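Local coordinates for TENA/THI-4 protein (Shewanella denitrificans OS217, PDB 3DDE) that is of unknown function but adopts an all-helical heme oxygenase-like fold and may act as an iron-containing oxidoreductase, at residues His29-Gly34 / Lys152-Thr157; Tyr44-Tyr49 / Leu106-Leu111; Ala56-Leu61 / Tyr120-Ser125; Val62-Lys67 / Phe76-Ala81; Leu111-Thr116 / Leu214-Lys219. All blocks are in the same frame, centred on the assembly; numbering follows the deposited sequence.

Contact 1: residues His29-Gly34 / Lys152-Thr157; sequences HEVLDG and KAIQST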
# COMPACT_ATOMS: atom_id res chain seq x y z
N HIS A 29 -6.66 39.05 -3.14
CA HIS A 29 -6.94 40.49 -3.20
C HIS A 29 -6.14 41.21 -2.12
O HIS A 29 -5.58 42.27 -2.38
CB HIS A 29 -8.42 40.88 -3.06
CG HIS A 29 -9.35 40.05 -3.89
ND1 HIS A 29 -10.70 40.00 -3.64
CD2 HIS A 29 -9.11 39.17 -4.89
CE1 HIS A 29 -11.27 39.16 -4.50
NE2 HIS A 29 -10.32 38.64 -5.26
N GLU A 30 -6.09 40.64 -0.93
CA GLU A 30 -5.33 41.22 0.18
C GLU A 30 -3.88 41.47 -0.26
O GLU A 30 -3.31 42.54 0.02
CB GLU A 30 -5.37 40.28 1.39
CG GLU A 30 -4.56 40.69 2.62
CD GLU A 30 -5.17 41.82 3.42
OE1 GLU A 30 -6.21 42.39 3.01
OE2 GLU A 30 -4.61 42.13 4.49
N VAL A 31 -3.30 40.50 -0.96
CA VAL A 31 -1.93 40.59 -1.45
C VAL A 31 -1.78 41.68 -2.52
O VAL A 31 -0.92 42.57 -2.40
CB VAL A 31 -1.42 39.23 -2.00
CG1 VAL A 31 -0.02 39.36 -2.59
CG2 VAL A 31 -1.43 38.16 -0.91
N LEU A 32 -2.61 41.62 -3.56
CA LEU A 32 -2.52 42.58 -4.67
C LEU A 32 -2.78 44.05 -4.29
O LEU A 32 -2.21 44.96 -4.89
CB LEU A 32 -3.44 42.16 -5.83
CG LEU A 32 -3.17 40.81 -6.50
CD1 LEU A 32 -4.12 40.61 -7.66
CD2 LEU A 32 -1.74 40.67 -6.97
N ASP A 33 -3.55 44.26 -3.22
CA ASP A 33 -3.80 45.61 -2.70
C ASP A 33 -2.51 46.16 -2.07
O ASP A 33 -2.37 47.37 -1.91
CB ASP A 33 -4.93 45.61 -1.66
CG ASP A 33 -6.26 45.17 -2.24
OD1 ASP A 33 -6.31 44.76 -3.42
OD2 ASP A 33 -7.27 45.21 -1.50
N GLY A 34 -1.60 45.26 -1.71
CA GLY A 34 -0.33 45.64 -1.11
C GLY A 34 -0.37 45.55 0.40
O GLY A 34 0.43 46.16 1.10
N LYS A 152 4.91 39.16 -7.37
CA LYS A 152 5.55 40.48 -7.46
C LYS A 152 5.02 41.47 -6.41
O LYS A 152 5.78 42.30 -5.91
CB LYS A 152 5.42 41.04 -8.88
CG LYS A 152 6.22 40.26 -9.91
N ALA A 153 3.73 41.37 -6.07
CA ALA A 153 3.14 42.23 -5.05
C ALA A 153 3.63 41.85 -3.64
O ALA A 153 3.80 42.72 -2.79
CB ALA A 153 1.63 42.19 -5.11
N ILE A 154 3.85 40.56 -3.39
CA ILE A 154 4.33 40.10 -2.08
C ILE A 154 5.77 40.60 -1.89
O ILE A 154 6.15 41.10 -0.82
CB ILE A 154 4.28 38.56 -1.91
CG1 ILE A 154 4.01 38.18 -0.45
CG2 ILE A 154 5.52 37.87 -2.46
CD1 ILE A 154 2.53 38.26 -0.07
N GLN A 155 6.54 40.48 -2.96
CA GLN A 155 7.93 40.91 -2.99
C GLN A 155 8.07 42.40 -2.70
O GLN A 155 9.02 42.82 -2.05
CB GLN A 155 8.51 40.54 -4.36
CG GLN A 155 9.99 40.83 -4.57
CD GLN A 155 10.51 40.24 -5.87
OE1 GLN A 155 9.71 39.45 -6.61
NE2 GLN A 155 11.86 40.59 -6.17
N SER A 156 7.10 43.20 -3.15
CA SER A 156 7.13 44.64 -2.95
C SER A 156 6.71 45.04 -1.53
O SER A 156 7.42 45.79 -0.86
CB SER A 156 6.23 45.32 -3.97
OG SER A 156 6.55 44.88 -5.28
N THR A 157 5.57 44.52 -1.07
CA THR A 157 5.04 44.85 0.26
C THR A 157 6.01 44.48 1.39
O THR A 157 6.33 45.32 2.23
CB THR A 157 3.69 44.14 0.49
OG1 THR A 157 2.77 44.53 -0.54
CG2 THR A 157 3.10 44.52 1.85
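Val31 and Ala153 meet where the end of helix 26-32 comes up against the last turns of helix 144-157, and Thr157 extends the contact one turn further on. Val31 uses both branches. Its CG1, set opposite the backbone N (chi1 176°), reaches Ile154 CD1 at 3.8 Å, and its CG2 lies 4.0 Å from the same Ile154 CD1, so that one methyl of the isoleucine sits against the fork of the valine. CG1 of Val31 also approaches Ala153 CB, at 4.1 Å.

Ala153 points its single methyl toward helix 26-32. Besides the valine side chain it meets the carbonyl of the same residue, Val31 O to Ala153 CB being 3.7 Å, and Leu32, whose CB points away, still brings its CD2 to 4.1 Å from Ala153 CB. With so small a side chain at this point, the CA atoms of Leu32 and Ala153 come to 5.7 Å.

Thr157 faces Gly34, which ends the first helix in a Schellman motif with positive phi. The hydroxyl of Thr157 turns back into its own helix: OG1 bonds Ala153 O at 3.1 Å, from the face of that carbonyl opposite to the one Thr157 N uses. Its methyl CG2 is left to face Gly34 O, an approach that is doubtful because Gly34 was deposited in two conformers.

Tyr41 and Ala36 also touch Ile154. No hydrogen bond crosses between the segments, so methyl packing carries the contact while the hydroxyl of Thr157 is answered within its own helix, and shape rather than pairing fixes how the two helix ends fit.

Contact 2: residues Tyr44-Tyr49 / Leu106-Leu111; sequences YMTETY and LSSKPL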
# COMPACT_ATOMS: atom_id res chain seq x y z
N TYR A 44 0.75 30.80 4.73
CA TYR A 44 0.70 30.23 3.41
C TYR A 44 1.91 29.36 3.02
O TYR A 44 1.72 28.31 2.39
CB TYR A 44 0.50 31.32 2.36
CG TYR A 44 0.75 30.81 0.96
CD1 TYR A 44 -0.24 30.14 0.24
CD2 TYR A 44 2.00 30.98 0.38
CE1 TYR A 44 0.02 29.66 -1.04
CE2 TYR A 44 2.27 30.52 -0.87
CZ TYR A 44 1.30 29.87 -1.58
OH TYR A 44 1.66 29.45 -2.83
N MSE A 45 3.14 29.78 3.33
CA MSE A 45 4.34 29.00 2.98
C MSE A 45 4.41 27.71 3.80
O MSE A 45 4.96 26.69 3.35
CB MSE A 45 5.63 29.82 3.15
CG MSE A 45 5.86 30.97 2.15
SE MSE A 45 5.84 30.41 0.17
CE MSE A 45 7.19 28.95 0.27
N THR A 46 3.84 27.75 5.00
CA THR A 46 3.77 26.56 5.86
C THR A 46 2.91 25.49 5.20
O THR A 46 3.30 24.32 5.20
CB THR A 46 3.23 26.91 7.25
OG1 THR A 46 4.11 27.86 7.86
CG2 THR A 46 3.12 25.68 8.13
N GLU A 47 1.76 25.85 4.64
CA GLU A 47 0.91 24.86 3.98
C GLU A 47 1.54 24.35 2.68
O GLU A 47 1.35 23.19 2.30
CB GLU A 47 -0.51 25.38 3.69
CG GLU A 47 -1.28 25.72 4.95
CD GLU A 47 -1.18 24.63 5.99
OE1 GLU A 47 -1.69 23.52 5.72
OE2 GLU A 47 -0.58 24.89 7.06
N THR A 48 2.26 25.23 2.00
CA THR A 48 2.96 24.83 0.79
C THR A 48 4.00 23.78 1.15
O THR A 48 4.16 22.79 0.43
CB THR A 48 3.61 26.03 0.09
OG1 THR A 48 2.57 26.94 -0.28
CG2 THR A 48 4.37 25.60 -1.16
N TYR A 49 4.67 24.00 2.28
CA TYR A 49 5.67 23.08 2.80
C TYR A 49 5.05 21.72 3.06
O TYR A 49 5.65 20.70 2.68
CB TYR A 49 6.30 23.62 4.10
CG TYR A 49 6.93 22.53 4.94
CD1 TYR A 49 8.25 22.12 4.72
CD2 TYR A 49 6.20 21.91 5.95
CE1 TYR A 49 8.80 21.10 5.50
CE2 TYR A 49 6.74 20.90 6.72
CZ TYR A 49 8.03 20.50 6.50
OH TYR A 49 8.51 19.48 7.29
N LEU A 106 7.90 22.51 11.40
CA LEU A 106 8.11 21.06 11.44
C LEU A 106 7.16 20.36 12.41
O LEU A 106 6.73 19.24 12.15
CB LEU A 106 9.55 20.74 11.82
CG LEU A 106 10.65 21.47 11.04
CD1 LEU A 106 12.07 21.24 11.67
CD2 LEU A 106 10.59 21.11 9.56
N SER A 107 6.82 21.02 13.52
CA SER A 107 5.92 20.43 14.52
C SER A 107 4.43 20.73 14.28
O SER A 107 3.58 20.31 15.06
CB SER A 107 6.30 20.95 15.91
OG SER A 107 6.08 22.34 16.00
N SER A 108 4.12 21.47 13.21
CA SER A 108 2.73 21.83 12.92
C SER A 108 2.03 20.74 12.11
O SER A 108 2.66 20.00 11.35
CB SER A 108 2.65 23.13 12.12
OG SER A 108 2.97 22.91 10.75
N LYS A 109 0.72 20.66 12.27
CA LYS A 109 -0.10 19.73 11.50
C LYS A 109 -0.68 20.56 10.36
O LYS A 109 -0.95 21.76 10.54
CB LYS A 109 -1.21 19.12 12.36
CG LYS A 109 -0.70 18.45 13.67
N PRO A 110 -0.81 19.96 9.16
CA PRO A 110 -1.38 20.70 8.04
C PRO A 110 -2.82 21.14 8.30
O PRO A 110 -3.51 20.55 9.12
CB PRO A 110 -1.34 19.69 6.88
CG PRO A 110 -0.38 18.66 7.27
CD PRO A 110 -0.41 18.59 8.77
N LEU A 111 -3.25 22.18 7.61
CA LEU A 111 -4.64 22.61 7.71
C LEU A 111 -5.52 21.56 6.97
O LEU A 111 -5.02 20.82 6.11
CB LEU A 111 -4.84 24.05 7.17
CG LEU A 111 -4.20 25.22 7.96
CD1 LEU A 111 -4.36 26.57 7.25
CD2 LEU A 111 -4.75 25.29 9.36
O HOH W 1 0.26 23.92 9.22
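The start of helix 112-126 is held by Glu47, a carboxylate from the middle of helix 38-52 that accepts the backbone N-H of Leu111, the residue at the N-cap position. Leu111 N to Glu47 OE1 is 2.8 Å and the bond is nearly straight (170°), although the N-H comes from above the carboxylate plane, 38° out of it. A bend at chi2 (-47°) curls the glutamate toward the incoming chain. The same OE1 takes a second bond from Thr114 OG1, one turn into the new helix.

Leu111 also lays its side chain across the glutamate at about a right angle, with its CG 3.7 Å from Glu47 CD. The other oxygen, Glu47 OE2, accepts from a water modelled at a short 2.5 Å, and this water also reaches Lys109 O at 2.8 Å and Ser108 OG at a longer 3.3 Å. In this all-helical, heme oxygenase-like fold the loop between helices 102-106 and 112-126 thus runs past helix 38-52 with its backbone tied directly at one point and through water at another.

Further back along the loop no direct hydrogen bond crosses. Thr46 presents its methyl CG2 to Ser108 OG at 3.8 Å; its own hydroxyl bonds Ala42 O, while the serine has His50 NE2 as a partner. Near the loop's beginning, Leu106 CD2 comes obliquely to the phenol end of Tyr49, 3.5 Å from Tyr49 OH.

Contact 3: residues Ala56-Leu61 / Tyr120-Ser125; sequences AKNQAL and YLYWIS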
# COMPACT_ATOMS: atom_id res chain seq x y z
N ALA A 56 7.31 14.25 -4.26
CA ALA A 56 8.28 13.30 -4.76
C ALA A 56 7.76 11.88 -4.51
O ALA A 56 7.86 11.02 -5.37
CB ALA A 56 9.65 13.49 -4.08
N LYS A 57 7.19 11.68 -3.33
CA LYS A 57 6.67 10.38 -2.91
C LYS A 57 5.48 9.92 -3.73
O LYS A 57 5.49 8.80 -4.22
CB LYS A 57 6.30 10.43 -1.44
CG LYS A 57 7.47 10.65 -0.54
CD LYS A 57 7.03 10.60 0.90
CE LYS A 57 8.22 10.75 1.80
NZ LYS A 57 7.89 10.34 3.18
N ASN A 58 4.47 10.77 -3.90
CA ASN A 58 3.33 10.36 -4.70
C ASN A 58 3.65 10.23 -6.21
O ASN A 58 3.03 9.42 -6.91
CB ASN A 58 2.03 11.14 -4.35
CG ASN A 58 2.11 12.65 -4.60
OD1 ASN A 58 2.56 13.14 -5.66
ND2 ASN A 58 1.60 13.39 -3.64
N GLN A 59 4.66 10.97 -6.69
CA GLN A 59 5.13 10.82 -8.07
C GLN A 59 5.80 9.45 -8.24
O GLN A 59 5.54 8.74 -9.22
CB GLN A 59 6.11 11.94 -8.44
CG GLN A 59 6.71 11.85 -9.83
CD GLN A 59 5.67 11.79 -10.93
OE1 GLN A 59 5.29 12.82 -11.50
NE2 GLN A 59 5.15 10.59 -11.21
N ALA A 60 6.65 9.07 -7.30
CA ALA A 60 7.31 7.77 -7.36
C ALA A 60 6.26 6.64 -7.27
O ALA A 60 6.43 5.58 -7.87
CB ALA A 60 8.38 7.62 -6.24
N LEU A 61 5.17 6.88 -6.56
CA LEU A 61 4.12 5.88 -6.38
C LEU A 61 3.43 5.46 -7.69
O LEU A 61 3.07 4.29 -7.86
CB LEU A 61 3.11 6.38 -5.34
CG LEU A 61 2.11 5.41 -4.73
CD1 LEU A 61 2.80 4.16 -4.14
CD2 LEU A 61 1.30 6.15 -3.67
N TYR A 120 -5.76 13.33 -1.80
CA TYR A 120 -6.21 13.25 -3.19
C TYR A 120 -5.09 12.85 -4.13
O TYR A 120 -5.25 11.94 -4.93
CB TYR A 120 -6.86 14.56 -3.65
CG TYR A 120 -7.30 14.50 -5.11
CD1 TYR A 120 -8.37 13.71 -5.48
CD2 TYR A 120 -6.60 15.19 -6.10
CE1 TYR A 120 -8.76 13.62 -6.80
CE2 TYR A 120 -6.98 15.10 -7.42
CZ TYR A 120 -8.08 14.30 -7.76
OH TYR A 120 -8.49 14.21 -9.06
N LEU A 121 -3.96 13.52 -4.01
CA LEU A 121 -2.78 13.26 -4.83
C LEU A 121 -2.21 11.84 -4.67
O LEU A 121 -1.83 11.23 -5.67
CB LEU A 121 -1.69 14.33 -4.56
CG LEU A 121 -1.98 15.77 -4.97
CD1 LEU A 121 -0.82 16.67 -4.63
CD2 LEU A 121 -2.31 15.89 -6.44
N TYR A 122 -2.15 11.32 -3.44
CA TYR A 122 -1.71 9.90 -3.24
C TYR A 122 -2.72 8.95 -3.87
O TYR A 122 -2.36 7.98 -4.52
CB TYR A 122 -1.51 9.51 -1.77
CG TYR A 122 -0.19 9.89 -1.17
CD1 TYR A 122 0.93 9.10 -1.37
CD2 TYR A 122 -0.05 11.02 -0.37
CE1 TYR A 122 2.15 9.43 -0.82
CE2 TYR A 122 1.14 11.34 0.20
CZ TYR A 122 2.26 10.55 -0.02
OH TYR A 122 3.47 10.87 0.54
N TRP A 123 -4.00 9.24 -3.68
CA TRP A 123 -5.06 8.40 -4.25
C TRP A 123 -4.99 8.30 -5.77
O TRP A 123 -5.05 7.19 -6.32
CB TRP A 123 -6.43 8.95 -3.83
CG TRP A 123 -7.62 8.24 -4.35
CD1 TRP A 123 -8.51 8.72 -5.25
CD2 TRP A 123 -8.05 6.92 -4.01
NE1 TRP A 123 -9.51 7.78 -5.46
CE2 TRP A 123 -9.24 6.68 -4.71
CE3 TRP A 123 -7.57 5.93 -3.14
CZ2 TRP A 123 -9.93 5.47 -4.61
CZ3 TRP A 123 -8.27 4.74 -3.03
CH2 TRP A 123 -9.43 4.52 -3.76
N ILE A 124 -4.85 9.43 -6.44
CA ILE A 124 -4.83 9.42 -7.90
C ILE A 124 -3.48 8.90 -8.45
O ILE A 124 -3.35 8.58 -9.63
CB ILE A 124 -5.33 10.78 -8.53
CG1 ILE A 124 -4.41 11.96 -8.21
CG2 ILE A 124 -6.79 11.05 -8.15
CD1 ILE A 124 -3.13 12.01 -9.07
N SER A 125 -2.51 8.80 -7.57
CA SER A 125 -1.20 8.27 -7.90
C SER A 125 -1.13 6.76 -7.68
O SER A 125 -0.42 6.05 -8.40
CB SER A 125 -0.12 8.98 -7.08
OG SER A 125 -0.10 10.37 -7.37
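Asn58 and Tyr122 are the centre of a nearly parallel helix pair: the short axes of 56-61 and 120-125 run 15° apart and approach to 8.7 Å. Starting at the base of Asn58, CB lies over one face of the Tyr122 ring in a CH-pi contact, 4.0 Å from the ring centroid and toward its rim. CG then leaves CB in the position between backbone N and carbonyl carbon (chi1 62°), which sends the amide past the ring toward Leu121. ND2 ends 3.5 Å from Leu121 CB, whereas OD1 is taken by Arg133 NH2 from a neighbouring loop.

Two neighbours on the same helix, Leu61 and Lys57, meet other parts of the tyrosine. Leu61 CD2 meets the ring edge in its plane, 3.8 Å from Tyr122 CD1, and Lys57 runs its aliphatic chain past the phenol, with CB 3.5 Å from Tyr122 OH. That hydroxyl bonds His54 ND1. Ser125 brings its CB to 3.2 Å from Asn58 O, a close approach, while its OG bends back to bond Leu121 O at 2.6 Å.

Beyond the pair, Tyr122 also stacks on Trp123 of the third subunit. Between the two segments no hydrogen bond forms: Asn58 OD1 and Tyr122 OH have their partners in Arg133 and His54, so the helices meet through van der Waals contact, with a methylene on a ring face at its centre, and the buried amide's orientation is probably set by the arginine.

Contact 4: residues Val62-Lys67 / Phe76-Ala81; sequences VGIMGK and FCFHHA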
# COMPACT_ATOMS: atom_id res chain seq x y z
N VAL A 62 3.26 6.40 -8.62
CA VAL A 62 2.69 6.08 -9.94
C VAL A 62 3.51 4.95 -10.59
O VAL A 62 2.95 4.02 -11.19
CB VAL A 62 2.71 7.31 -10.89
CG1 VAL A 62 2.14 6.94 -12.29
CG2 VAL A 62 1.99 8.54 -10.28
N GLY A 63 4.84 5.04 -10.49
CA GLY A 63 5.74 4.05 -11.08
C GLY A 63 5.72 2.69 -10.40
O GLY A 63 5.98 1.67 -11.02
N ILE A 64 5.41 2.67 -9.12
CA ILE A 64 5.30 1.43 -8.37
C ILE A 64 3.95 0.74 -8.58
O ILE A 64 3.91 -0.47 -8.71
CB ILE A 64 5.54 1.69 -6.86
CG1 ILE A 64 6.96 2.22 -6.65
CG2 ILE A 64 5.32 0.41 -6.06
CD1 ILE A 64 7.07 3.09 -5.45
N MSE A 65 2.87 1.52 -8.60
CA MSE A 65 1.49 0.98 -8.71
C MSE A 65 0.97 0.82 -10.13
O MSE A 65 0.10 -0.02 -10.37
CB MSE A 65 0.51 1.88 -7.97
CG MSE A 65 0.80 2.02 -6.52
SE MSE A 65 0.77 0.38 -5.58
CE MSE A 65 -1.16 0.07 -5.60
N GLY A 66 1.46 1.64 -11.06
CA GLY A 66 1.03 1.60 -12.45
C GLY A 66 1.40 0.26 -13.06
O GLY A 66 2.49 -0.25 -12.81
N LYS A 67 0.48 -0.30 -13.83
CA LYS A 67 0.69 -1.59 -14.49
C LYS A 67 1.02 -1.38 -15.97
O LYS A 67 0.36 -0.60 -16.67
CB LYS A 67 -0.55 -2.48 -14.32
CG LYS A 67 -0.78 -2.94 -12.87
N PHE A 76 10.33 8.41 -16.24
CA PHE A 76 9.85 9.75 -15.93
C PHE A 76 9.42 9.88 -14.46
O PHE A 76 9.79 10.85 -13.78
CB PHE A 76 8.69 10.13 -16.88
CG PHE A 76 8.00 11.42 -16.52
CD1 PHE A 76 7.03 11.45 -15.51
CD2 PHE A 76 8.31 12.61 -17.18
CE1 PHE A 76 6.39 12.63 -15.17
CE2 PHE A 76 7.68 13.80 -16.84
CZ PHE A 76 6.72 13.81 -15.83
N CYS A 77 8.63 8.93 -13.98
CA CYS A 77 8.15 8.95 -12.59
C CYS A 77 9.26 8.97 -11.57
O CYS A 77 9.21 9.76 -10.62
CB CYS A 77 7.24 7.76 -12.31
SG CYS A 77 5.70 7.85 -13.18
N PHE A 78 10.26 8.10 -11.73
CA PHE A 78 11.36 8.04 -10.77
C PHE A 78 12.30 9.21 -10.94
O PHE A 78 12.82 9.75 -9.96
CB PHE A 78 12.10 6.70 -10.81
CG PHE A 78 11.22 5.51 -10.50
CD1 PHE A 78 10.23 5.57 -9.53
CD2 PHE A 78 11.41 4.31 -11.15
CE1 PHE A 78 9.44 4.45 -9.24
CE2 PHE A 78 10.63 3.20 -10.86
CZ PHE A 78 9.66 3.27 -9.91
N HIS A 79 12.53 9.62 -12.19
CA HIS A 79 13.37 10.77 -12.44
C HIS A 79 12.81 12.01 -11.77
O HIS A 79 13.54 12.72 -11.07
CB HIS A 79 13.53 11.06 -13.93
CG HIS A 79 14.17 12.39 -14.20
ND1 HIS A 79 15.48 12.66 -13.88
CD2 HIS A 79 13.66 13.53 -14.72
CE1 HIS A 79 15.76 13.91 -14.21
NE2 HIS A 79 14.68 14.46 -14.72
N HIS A 80 11.53 12.28 -12.01
CA HIS A 80 10.92 13.46 -11.42
C HIS A 80 10.75 13.40 -9.92
O HIS A 80 10.81 14.45 -9.27
CB HIS A 80 9.64 13.88 -12.15
CG HIS A 80 9.94 14.62 -13.40
ND1 HIS A 80 10.14 15.99 -13.41
CD2 HIS A 80 10.21 14.20 -14.66
CE1 HIS A 80 10.47 16.37 -14.63
NE2 HIS A 80 10.53 15.30 -15.40
N ALA A 81 10.57 12.21 -9.37
CA ALA A 81 10.50 12.03 -7.91
C ALA A 81 11.87 12.44 -7.35
O ALA A 81 11.97 13.12 -6.33
CB ALA A 81 10.16 10.56 -7.55
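Phe78 reaches across from helix 71-84 with its ring end-on to helix 55-65. At the ring edge, close to the plane, sits Ile64 CG1, 4.2 Å from Phe78 CE1, and the backbone of Gly63 approaches obliquely, its carbonyl carbon C being 4.0 Å from Phe78 CZ. Two other rings of helix 71-84 meet each other rather than segment 62-67. Phe76 has His80 CD2 over one face, 3.4 Å above the plane and toward the rim, and the edge of the His80 ring in turn meets Phe76 O.

Gly63, with no side chain, lets the backbones come close: its CA lies 5.7 Å from the CA of Cys77. The Phe78 ring, swung beside its own backbone N (chi1 -60°), lies against this bare stretch of helix. Beside it, Cys77 puts its sulfur against Val62: SG is 3.8 Å from Val62 CG1 and as far from the CB of that valine. No hydrogen bond crosses here, and the surfaces that meet are hydrocarbon, sulfur and peptide.

The same patch continues into the assembly, since Phe78 also packs on Ala60 of the second subunit and Ile64 on Ile64 of that subunit. Further along, His80 meets His178 of helix 166-189 edge to face. The arrangement is a close, glycine-allowed packing of two consecutive helices, joined by the short connection that begins at Gly66, within the helical bundle of the heme oxygenase-like fold.

Contact 5: residues Leu111-Thr116 / Leu214-Lys219; sequences LPATET and LDDVWK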
# COMPACT_ATOMS: atom_id res chain seq x y z
N LEU A 111 -3.25 22.18 7.61
CA LEU A 111 -4.64 22.61 7.71
C LEU A 111 -5.52 21.56 6.97
O LEU A 111 -5.02 20.82 6.11
CB LEU A 111 -4.84 24.05 7.17
CG LEU A 111 -4.20 25.22 7.96
CD1 LEU A 111 -4.36 26.57 7.25
CD2 LEU A 111 -4.75 25.29 9.36
N PRO A 112 -6.82 21.48 7.31
CA PRO A 112 -7.67 20.45 6.67
C PRO A 112 -7.68 20.45 5.14
O PRO A 112 -7.66 19.38 4.53
CB PRO A 112 -9.05 20.74 7.24
CG PRO A 112 -8.75 21.45 8.56
CD PRO A 112 -7.59 22.30 8.25
N ALA A 113 -7.68 21.63 4.53
CA ALA A 113 -7.68 21.71 3.07
C ALA A 113 -6.39 21.12 2.48
O ALA A 113 -6.40 20.51 1.43
CB ALA A 113 -7.88 23.19 2.61
N THR A 114 -5.28 21.29 3.19
CA THR A 114 -3.97 20.81 2.74
C THR A 114 -3.90 19.29 2.90
O THR A 114 -3.42 18.59 2.02
CB THR A 114 -2.84 21.51 3.55
OG1 THR A 114 -3.07 22.92 3.54
CG2 THR A 114 -1.46 21.19 2.97
N GLU A 115 -4.36 18.80 4.05
CA GLU A 115 -4.45 17.37 4.30
C GLU A 115 -5.32 16.71 3.21
O GLU A 115 -5.00 15.61 2.74
CB GLU A 115 -5.08 17.12 5.67
CG GLU A 115 -4.80 15.73 6.25
CD GLU A 115 -3.34 15.59 6.63
OE1 GLU A 115 -2.82 16.40 7.43
OE2 GLU A 115 -2.70 14.68 6.13
N THR A 116 -6.40 17.41 2.82
CA THR A 116 -7.31 16.94 1.77
C THR A 116 -6.63 16.86 0.40
O THR A 116 -6.88 15.92 -0.35
CB THR A 116 -8.61 17.81 1.69
OG1 THR A 116 -9.23 17.87 2.97
CG2 THR A 116 -9.62 17.28 0.64
N LEU A 214 -5.97 28.24 0.06
CA LEU A 214 -6.01 29.70 0.19
C LEU A 214 -7.14 30.17 1.14
O LEU A 214 -6.96 31.13 1.91
CB LEU A 214 -6.22 30.33 -1.18
CG LEU A 214 -5.10 30.21 -2.22
CD1 LEU A 214 -5.55 30.73 -3.60
CD2 LEU A 214 -3.89 30.98 -1.73
N ASP A 215 -8.28 29.48 1.08
CA ASP A 215 -9.43 29.75 1.94
C ASP A 215 -9.13 29.40 3.40
O ASP A 215 -9.49 30.14 4.31
CB ASP A 215 -10.66 28.96 1.47
CG ASP A 215 -11.06 29.27 0.04
OD1 ASP A 215 -10.77 30.39 -0.44
OD2 ASP A 215 -11.67 28.37 -0.61
N ASP A 216 -8.50 28.25 3.63
CA ASP A 216 -8.09 27.89 5.00
C ASP A 216 -7.04 28.84 5.53
O ASP A 216 -7.08 29.25 6.69
CB ASP A 216 -7.55 26.45 5.08
CG ASP A 216 -8.63 25.43 5.24
OD1 ASP A 216 -9.81 25.80 5.13
OD2 ASP A 216 -8.30 24.26 5.50
N VAL A 217 -6.08 29.18 4.67
CA VAL A 217 -5.02 30.13 5.07
C VAL A 217 -5.63 31.47 5.49
O VAL A 217 -5.24 32.04 6.52
CB VAL A 217 -3.97 30.36 3.93
CG1 VAL A 217 -2.99 31.49 4.29
CG2 VAL A 217 -3.23 29.08 3.65
N TRP A 218 -6.60 31.97 4.71
CA TRP A 218 -7.25 33.25 5.01
C TRP A 218 -8.05 33.20 6.32
O TRP A 218 -7.90 34.07 7.18
CB TRP A 218 -8.14 33.68 3.82
CG TRP A 218 -8.74 35.05 3.94
CD1 TRP A 218 -10.06 35.36 3.98
CD2 TRP A 218 -8.03 36.29 4.06
NE1 TRP A 218 -10.22 36.73 4.10
CE2 TRP A 218 -8.99 37.32 4.16
CE3 TRP A 218 -6.67 36.63 4.09
CZ2 TRP A 218 -8.64 38.66 4.28
CZ3 TRP A 218 -6.33 37.97 4.22
CH2 TRP A 218 -7.31 38.96 4.31
N LYS A 219 -8.89 32.17 6.49
CA LYS A 219 -9.68 32.00 7.72
C LYS A 219 -8.78 32.00 8.98
O LYS A 219 -9.05 32.72 9.94
CB LYS A 219 -10.52 30.70 7.61
CG LYS A 219 -11.29 30.30 8.86
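Asp216 and Leu111 lie alongside one another and point opposite ways, the aspartate reaching out from helix 193-223 toward the first turn of helix 112-126 and the leucine reaching back. Leu111 CD1 ends 3.9 Å from Asp216 CB, so the hydrocarbon of one lies against the root of the other. The carboxylate, placed beside its own backbone N (chi1 -85°), carries OD2 on to Ala113 N at 2.9 Å. The N-H approaches OD2 on its syn side, 32° out of the carboxylate plane, with an angle of 153° at the hydrogen.

OD2 is tightly surrounded: Ala113 CB stands 3.1 Å from Asp216 OD2, and Pro112 CD, whose ring crosses the aspartate at a slant, is 3.5 Å from that oxygen. A negative charge at a helix N terminus would probably be favoured by the helix dipole.

Next in sequence, Val217 packs on Ile43 and Tyr44 of helix 38-52 and on Phe27 of helix 26-32. Pro112 and Thr116 meet the third subunit, at Asn205 and Thr116 of that chain, so this junction of helices 112-126 and 193-223 lies beside the interface with the third subunit.

From the N terminus, contact 1 opens first, at helix 26-32, and its long loop, ending on helix 144-157, encloses contacts 2, 3 and 4. Contact 2 runs from helix 38-52 to the loop before helix 112-126; contact 3 starts inside it and ends beyond it, so the two cross. Contact 4, the shortest loop, joins neighbouring helices 55-65 and 71-84 and lies within both. Contact 5 begins at Leu111, where contact 2 ends, and reaches helix 193-223, crossing contacts 1 and 3. Contacts 2 and 5 thus join three helices around Leu111, while contacts 3 and 4 share helix 55-65 and the second subunit's interface.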